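Local coordinates for polyporopepsin (Irpex lacteus, PDB 1WKR), which cleaves proteins internally as a pepsin-like aspartic endopeptidase of broad specificity that also clots milk, at residues I220-F225 / V293-S298; S205-I210 / G303-N308. One frame throughout, in Å; residues are numbered along the deposited sequence.

Interaction 1 of 2, residues I220-F225 / V293-S298; sequences IASDAF and VGDLGS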
ATOM      1  N   ILE A 220      -2.464  13.827  -0.789  1.00  3.44           N
ATOM      2  CA  ILE A 220      -2.050  14.780  -1.840  1.00  3.63           C
ATOM      3  C   ILE A 220      -1.318  15.943  -1.249  1.00  3.19           C
ATOM      4  O   ILE A 220      -1.532  16.312  -0.080  1.00  4.23           O
ATOM      5  CB  ILE A 220      -3.304  15.229  -2.698  1.00  3.90           C
ATOM      6  CG1 ILE A 220      -4.359  15.936  -1.809  1.00  4.41           C
ATOM      7  CG2 ILE A 220      -3.887  14.010  -3.385  1.00  5.37           C
ATOM      8  CD1 ILE A 220      -5.579  16.405  -2.602  1.00  5.04           C
ATOM      9  N   ALA A 221      -0.429  16.518  -2.036  1.00  3.49           N
ATOM     10  CA  ALA A 221       0.382  17.656  -1.581  1.00  3.74           C
ATOM     11  C   ALA A 221      -0.471  18.751  -0.951  1.00  4.44           C
ATOM     12  O   ALA A 221      -1.616  18.918  -1.331  1.00  4.71           O
ATOM     13  CB  ALA A 221       1.173  18.244  -2.757  1.00  5.24           C
ATOM     14  N   SER A 222       0.114  19.476  -0.020  1.00  4.28           N
ATOM     15  CA  SER A 222      -0.688  20.424   0.788  1.00  4.24           C
ATOM     16  C   SER A 222      -1.409  21.461   0.013  1.00  4.90           C
ATOM     17  O   SER A 222      -2.530  21.819   0.367  1.00  4.87           O
ATOM     18  CB  SER A 222       0.288  21.096   1.820  1.00  4.87           C
ATOM     19  OG  SER A 222       0.931  20.113   2.618  1.00  5.19           O
ATOM     20  N   ASP A 223      -0.784  21.994  -1.054  1.00  4.73           N
ATOM     21  CA  ASP A 223      -1.473  22.942  -1.882  1.00  4.97           C
ATOM     22  C   ASP A 223      -2.639  22.358  -2.634  1.00  5.04           C
ATOM     23  O   ASP A 223      -3.695  22.994  -2.837  1.00  6.05           O
ATOM     24  CB  ASP A 223      -0.462  23.629  -2.866  1.00  6.31           C
ATOM     25  CG  ASP A 223       0.455  22.672  -3.593  1.00  7.22           C
ATOM     26  OD1 ASP A 223       1.047  21.742  -3.020  1.00  6.97           O
ATOM     27  OD2 ASP A 223       0.646  22.803  -4.837  1.00 11.72           O
ATOM     28  N   ALA A 224      -2.545  21.060  -3.038  1.00  5.14           N
ATOM     29  CA  ALA A 224      -3.654  20.345  -3.650  1.00  4.97           C
ATOM     30  C   ALA A 224      -4.733  20.021  -2.637  1.00  4.68           C
ATOM     31  O   ALA A 224      -5.930  20.144  -2.948  1.00  4.77           O
ATOM     32  CB  ALA A 224      -3.090  19.045  -4.234  1.00  4.97           C
ATOM     33  N   PHE A 225      -4.345  19.673  -1.405  1.00  3.91           N
ATOM     34  CA  PHE A 225      -5.325  19.443  -0.341  1.00  4.26           C
ATOM     35  C   PHE A 225      -6.112  20.670  -0.054  1.00  3.98           C
ATOM     36  O   PHE A 225      -7.341  20.619   0.133  1.00  4.98           O
ATOM     37  CB  PHE A 225      -4.567  18.991   0.938  1.00  4.41           C
ATOM     38  CG  PHE A 225      -5.473  18.554   2.037  1.00  4.52           C
ATOM     39  CD1 PHE A 225      -6.178  17.363   1.973  1.00  5.13           C
ATOM     40  CD2 PHE A 225      -5.596  19.377   3.169  1.00  5.42           C
ATOM     41  CE1 PHE A 225      -6.974  16.966   3.006  1.00  6.08           C
ATOM     42  CE2 PHE A 225      -6.431  18.944   4.193  1.00  7.35           C
ATOM     43  CZ  PHE A 225      -7.094  17.729   4.147  1.00  6.48           C
ATOM     44  N   VAL A 293      -9.409  11.408   1.522  1.00  3.70           N
ATOM     45  CA  VAL A 293      -8.381  12.252   0.896  1.00  4.32           C
ATOM     46  C   VAL A 293      -7.744  13.067   1.969  1.00  4.07           C
ATOM     47  O   VAL A 293      -8.466  13.803   2.699  1.00  4.72           O
ATOM     48  CB  VAL A 293      -8.984  13.120  -0.234  1.00  5.31           C
ATOM     49  CG1 VAL A 293      -7.919  14.066  -0.790  1.00  5.92           C
ATOM     50  CG2 VAL A 293      -9.541  12.226  -1.320  1.00  8.33           C
ATOM     51  N   GLY A 294      -6.447  12.962   2.143  1.00  4.18           N
ATOM     52  CA  GLY A 294      -5.696  13.653   3.194  1.00  4.51           C
ATOM     53  C   GLY A 294      -4.544  14.438   2.719  1.00  4.47           C
ATOM     54  O   GLY A 294      -4.205  14.389   1.520  1.00  4.81           O
ATOM     55  N   ASP A 295      -3.902  15.135   3.624  1.00  4.61           N
ATOM     56  CA  ASP A 295      -2.782  16.006   3.340  1.00  5.27           C
ATOM     57  C   ASP A 295      -1.514  15.224   3.461  1.00  4.73           C
ATOM     58  O   ASP A 295      -1.205  14.666   4.543  1.00  5.80           O
ATOM     59  CB  ASP A 295      -2.810  17.199   4.320  1.00  4.76           C
ATOM     60  CG  ASP A 295      -1.917  18.357   3.889  1.00  5.85           C
ATOM     61  OD1 ASP A 295      -0.886  18.153   3.256  1.00  5.53           O
ATOM     62  OD2 ASP A 295      -2.304  19.556   4.122  1.00  6.76           O
ATOM     63  N   LEU A 296      -0.689  15.161   2.401  1.00  4.42           N
ATOM     64  CA  LEU A 296       0.617  14.527   2.457  1.00  4.67           C
ATOM     65  C   LEU A 296       1.569  15.207   3.469  1.00  4.33           C
ATOM     66  O   LEU A 296       2.502  14.566   3.918  1.00  5.30           O
ATOM     67  CB  LEU A 296       1.213  14.562   1.043  1.00  4.65           C
ATOM     68  CG  LEU A 296       2.568  13.913   0.832  1.00  4.89           C
ATOM     69  CD1 LEU A 296       2.574  12.423   1.223  1.00  6.51           C
ATOM     70  CD2 LEU A 296       3.002  14.098  -0.614  1.00  7.14           C
ATOM     71  N   GLY A 297       1.367  16.505   3.693  1.00  4.38           N
ATOM     72  CA  GLY A 297       2.228  17.180   4.655  1.00  4.92           C
ATOM     73  C   GLY A 297       3.421  17.818   4.042  1.00  5.10           C
ATOM     74  O   GLY A 297       4.376  18.217   4.776  1.00  5.56           O
ATOM     75  N   SER A 298       3.434  17.982   2.740  1.00  4.89           N
ATOM     76  CA  SER A 298       4.480  18.644   1.955  1.00  5.29           C
ATOM     77  C   SER A 298       3.858  19.278   0.723  1.00  5.25           C
ATOM     78  O   SER A 298       2.841  18.745   0.227  1.00  4.58           O
ATOM     79  CB  SER A 298       5.634  17.674   1.570  1.00  5.88           C
ATOM     80  OG  SER A 298       5.117  16.537   0.952  1.00  8.18           O
TER
HETATM   81  O   HOH W   1      -2.983  21.993   3.031  1.00  7.09           O
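Asp-295 OD1 accepts two hydrogen bonds: Ser-222 OG reaches its syn lone pair at 2.7 Å, and Gly-297 N meets it at 2.8 Å on the anti side, 33° out of the carboxylate plane, closing an Asx turn. The contact ties the start of helix 222-232 to the end of strand 289-295 in a pepsin-like aspartic proteinase. Asp-295 suits this place because CG, anti to the backbone N (chi1 -165°), brings OD1 to Ser-222 OG and OD2 to a water shared with Ser-222 O. Its CB lies over one face of the Phe-225 ring, offset toward the rim and 3.8 Å from the centroid, while Val-293 O sits at the ring edge. A leucine here would probably leave Ser-222 OG and Gly-297 N without their shared acceptor and free the turn to change shape. Gly-297 has backbone angles at which a side chain would jam against the preceding carbonyl. Ile-220 pairs with Asp-295 in a parallel bridge: its N bonds to Gly-294 O, and Leu-296 N-H points almost straight at Ile-220 O (179°) but from above the carbonyl plane. At the N-cap, Ala-221 CA makes a CA-H...O contact with Ser-298 O, and Ser-222 N donates to that oxygen at 2.8 Å.

Interaction 2 of 2, residues S205-I210 / G303-N308; sequences SSTAGI and GLDFIN. With SO4 (sulfate ion), chain E.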
ATOM      1  N   SER A 205      -1.683  19.298 -10.433  1.00  5.86           N
ATOM      2  CA  SER A 205      -1.150  19.285 -11.768  1.00  6.79           C
ATOM      3  C   SER A 205      -0.185  18.107 -11.965  1.00  5.46           C
ATOM      4  O   SER A 205       0.436  17.656 -10.956  1.00  5.67           O
ATOM      5  CB  SER A 205      -0.377  20.619 -12.064  1.00  7.96           C
ATOM      6  OG  SER A 205      -1.253  21.764 -11.784  1.00 12.15           O
ATOM      7  N   SER A 206       0.007  17.679 -13.154  1.00  5.63           N
ATOM      8  CA  SER A 206       0.853  16.510 -13.480  1.00  6.01           C
ATOM      9  C   SER A 206       2.116  16.570 -12.700  1.00  5.38           C
ATOM     10  O   SER A 206       2.919  17.535 -12.736  1.00  5.95           O
ATOM     11  CB  SER A 206       1.197  16.560 -14.957  1.00  6.43           C
ATOM     12  OG  SER A 206       0.029  16.387 -15.706  0.40  8.68           O
ATOM     13  N   THR A 207       2.396  15.494 -11.960  1.00  4.14           N
ATOM     14  CA  THR A 207       3.575  15.443 -11.062  1.00  4.76           C
ATOM     15  C   THR A 207       3.820  13.989 -10.644  1.00  4.09           C
ATOM     16  O   THR A 207       3.052  13.090 -10.988  1.00  4.68           O
ATOM     17  CB  THR A 207       3.318  16.337  -9.834  1.00  4.50           C
ATOM     18  OG1 THR A 207       4.545  16.508  -9.141  1.00  5.46           O
ATOM     19  CG2 THR A 207       2.245  15.743  -8.855  1.00  4.85           C
ATOM     20  N   ALA A 208       4.880  13.794  -9.878  1.00  3.88           N
ATOM     21  CA  ALA A 208       5.297  12.472  -9.453  1.00  4.44           C
ATOM     22  C   ALA A 208       4.790  12.160  -8.042  1.00  3.73           C
ATOM     23  O   ALA A 208       4.708  13.058  -7.191  1.00  3.98           O
ATOM     24  CB  ALA A 208       6.852  12.375  -9.479  1.00  5.75           C
ATOM     25  N   GLY A 209       4.564  10.874  -7.782  1.00  3.23           N
ATOM     26  CA  GLY A 209       4.125  10.369  -6.472  1.00  3.26           C
ATOM     27  C   GLY A 209       4.136   8.877  -6.496  1.00  3.59           C
ATOM     28  O   GLY A 209       4.722   8.276  -7.429  1.00  3.78           O
ATOM     29  N   ILE A 210       3.572   8.230  -5.494  1.00  3.35           N
ATOM     30  CA  ILE A 210       3.703   6.785  -5.381  1.00  3.32           C
ATOM     31  C   ILE A 210       2.393   6.085  -5.144  1.00  3.32           C
ATOM     32  O   ILE A 210       1.403   6.710  -4.755  1.00  4.48           O
ATOM     33  CB  ILE A 210       4.735   6.392  -4.278  1.00  3.57           C
ATOM     34  CG1 ILE A 210       4.167   6.613  -2.861  1.00  4.18           C
ATOM     35  CG2 ILE A 210       6.053   7.162  -4.478  1.00  4.07           C
ATOM     36  CD1 ILE A 210       5.049   6.063  -1.734  1.00  5.08           C
ATOM     37  N   GLY A 303       9.053  16.210  -5.947  1.00  5.81           N
ATOM     38  CA  GLY A 303       9.351  14.929  -6.587  1.00  5.84           C
ATOM     39  C   GLY A 303       8.635  13.741  -5.947  1.00  5.71           C
ATOM     40  O   GLY A 303       8.951  12.602  -6.322  1.00  5.69           O
ATOM     41  N   LEU A 304       7.714  13.954  -5.008  1.00  4.82           N
ATOM     42  CA  LEU A 304       6.884  12.881  -4.406  1.00  4.81           C
ATOM     43  C   LEU A 304       5.747  13.678  -3.783  1.00  4.34           C
ATOM     44  O   LEU A 304       5.872  14.174  -2.626  1.00  5.22           O
ATOM     45  CB  LEU A 304       7.720  12.060  -3.423  1.00  5.30           C
ATOM     46  CG  LEU A 304       7.092  10.715  -3.124  1.00  5.61           C
ATOM     47  CD1 LEU A 304       8.102   9.788  -2.393  1.00  6.84           C
ATOM     48  CD2 LEU A 304       5.815  10.783  -2.358  1.00  6.93           C
ATOM     49  N   ASP A 305       4.651  13.789  -4.509  1.00  4.24           N
ATOM     50  CA  ASP A 305       3.632  14.819  -4.217  1.00  3.72           C
ATOM     51  C   ASP A 305       2.255  14.223  -3.987  1.00  3.55           C
ATOM     52  O   ASP A 305       1.261  14.965  -3.850  1.00  4.29           O
ATOM     53  CB  ASP A 305       3.589  15.803  -5.381  1.00  4.73           C
ATOM     54  CG  ASP A 305       4.848  16.620  -5.589  1.00  4.88           C
ATOM     55  OD1 ASP A 305       5.747  16.641  -4.700  1.00  5.09           O
ATOM     56  OD2 ASP A 305       4.937  17.296  -6.641  1.00  5.41           O
ATOM     57  N   PHE A 306       2.179  12.901  -3.986  1.00  3.46           N
ATOM     58  CA  PHE A 306       0.935  12.198  -3.660  1.00  3.05           C
ATOM     59  C   PHE A 306       1.262  10.756  -3.256  1.00  3.47           C
ATOM     60  O   PHE A 306       2.333  10.251  -3.663  1.00  3.91           O
ATOM     61  CB  PHE A 306      -0.094  12.222  -4.867  1.00  3.91           C
ATOM     62  CG  PHE A 306       0.422  11.490  -6.082  1.00  3.25           C
ATOM     63  CD1 PHE A 306       0.341  10.114  -6.205  1.00  4.12           C
ATOM     64  CD2 PHE A 306       1.014  12.203  -7.131  1.00  4.52           C
ATOM     65  CE1 PHE A 306       0.805   9.445  -7.304  1.00  3.99           C
ATOM     66  CE2 PHE A 306       1.474  11.540  -8.254  1.00  4.16           C
ATOM     67  CZ  PHE A 306       1.377  10.184  -8.344  1.00  4.02           C
ATOM     68  N   ILE A 307       0.333  10.173  -2.552  1.00  3.83           N
ATOM     69  CA  ILE A 307       0.373   8.707  -2.267  1.00  3.70           C
ATOM     70  C   ILE A 307      -1.027   8.195  -2.600  1.00  3.43           C
ATOM     71  O   ILE A 307      -2.002   8.529  -1.892  1.00  3.95           O
ATOM     72  CB  ILE A 307       0.780   8.367  -0.835  1.00  4.08           C
ATOM     73  CG1 ILE A 307       2.151   8.946  -0.502  1.00  4.05           C
ATOM     74  CG2 ILE A 307       0.783   6.860  -0.676  1.00  4.94           C
ATOM     75  CD1 ILE A 307       2.640   8.733   0.912  1.00  5.41           C
ATOM     76  N   ASN A 308      -1.130   7.345  -3.623  1.00  3.55           N
ATOM     77  CA  ASN A 308      -2.389   6.627  -3.899  1.00  3.74           C
ATOM     78  C   ASN A 308      -2.381   5.418  -2.965  1.00  3.62           C
ATOM     79  O   ASN A 308      -1.676   4.423  -3.210  1.00  4.22           O
ATOM     80  CB  ASN A 308      -2.489   6.210  -5.361  1.00  3.99           C
ATOM     81  CG  ASN A 308      -2.528   7.360  -6.333  1.00  3.49           C
ATOM     82  OD1 ASN A 308      -2.694   8.529  -5.978  1.00  4.46           O
ATOM     83  ND2 ASN A 308      -2.381   7.037  -7.626  1.00  5.31           N
TER
HETATM   84  S   SO4 E 903      -2.370  19.114 -15.947  1.00 12.11           S
HETATM   85  O1  SO4 E 903      -3.210  18.451 -16.913  1.00 11.22           O
HETATM   86  O2  SO4 E 903      -1.025  18.819 -16.392  1.00 19.10           O
HETATM   87  O3  SO4 E 903      -2.559  20.620 -16.041  1.00 16.68           O
HETATM   88  O4  SO4 E 903      -2.485  18.632 -14.604  1.00 20.49           O
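Strands 207-211 and 306-308 pair in parallel at Ile-210 and Ile-307 beside the catalytic centre, though their short segments cross at 47°. Ile-210 N donates to Phe-306 O, and Ile-210 O receives Asn-308 N at 2.8 Å, nearly along the C=O axis. The two isoleucines lie side by side, CG1 of Ile-210 3.9 Å from CG1 of Ile-307; CG2 of Ile-210 meets Leu-304 CD1. With Leu-304 they form the apolar side of the psi motif of pepsin-like proteinases, in which strand 306-308 runs between strands 207-211 and 218-220: Ile-307 touches the active-site residue Asp-212, and both Leu-304 and Ile-307 pack on the bound peptide inhibitor. The Phe-306 ring folds over the neighbouring backbone, CG lying between backbone N and carbonyl carbon (chi1 64°). Gly-209 CA stands 3.3 Å from the ring centroid in a CH-pi contact, and glycine is needed because a CB would run into the ring. Thr-207 O lies at the ring edge. Nearer the strand's start, Thr-207 OG1 donates to Asp-305 OD2 at 2.7 Å, from above the carboxylate plane; that oxygen also accepts from Gly-301 N. Ser-206 holds a sulfate, probably from the crystallisation liquor, through N to O4 and OG to O2.

Both contacts reach the same sheet, and their centres lie about 10 Å apart. Interaction 2 is the buried one, flanking the catalytic centre; interaction 1 is only partly buried, with its carboxylate in touch with water. Chemistry follows place: interaction 2 adds to its strand bonds a ring on glycine and branched apolar chains, whereas interaction 1 gathers its polar side chains at the helix start. Each nevertheless uses one aspartate to receive a hydroxyl. They join directly, since Ala-221 N probably bonds to Asp-305 O at 2.9 Å and Leu-296 CD2 packs against the backbone of Leu-304 to Phe-306. Strand 306-308 also pairs antiparallel with strand 218-220, linking the two.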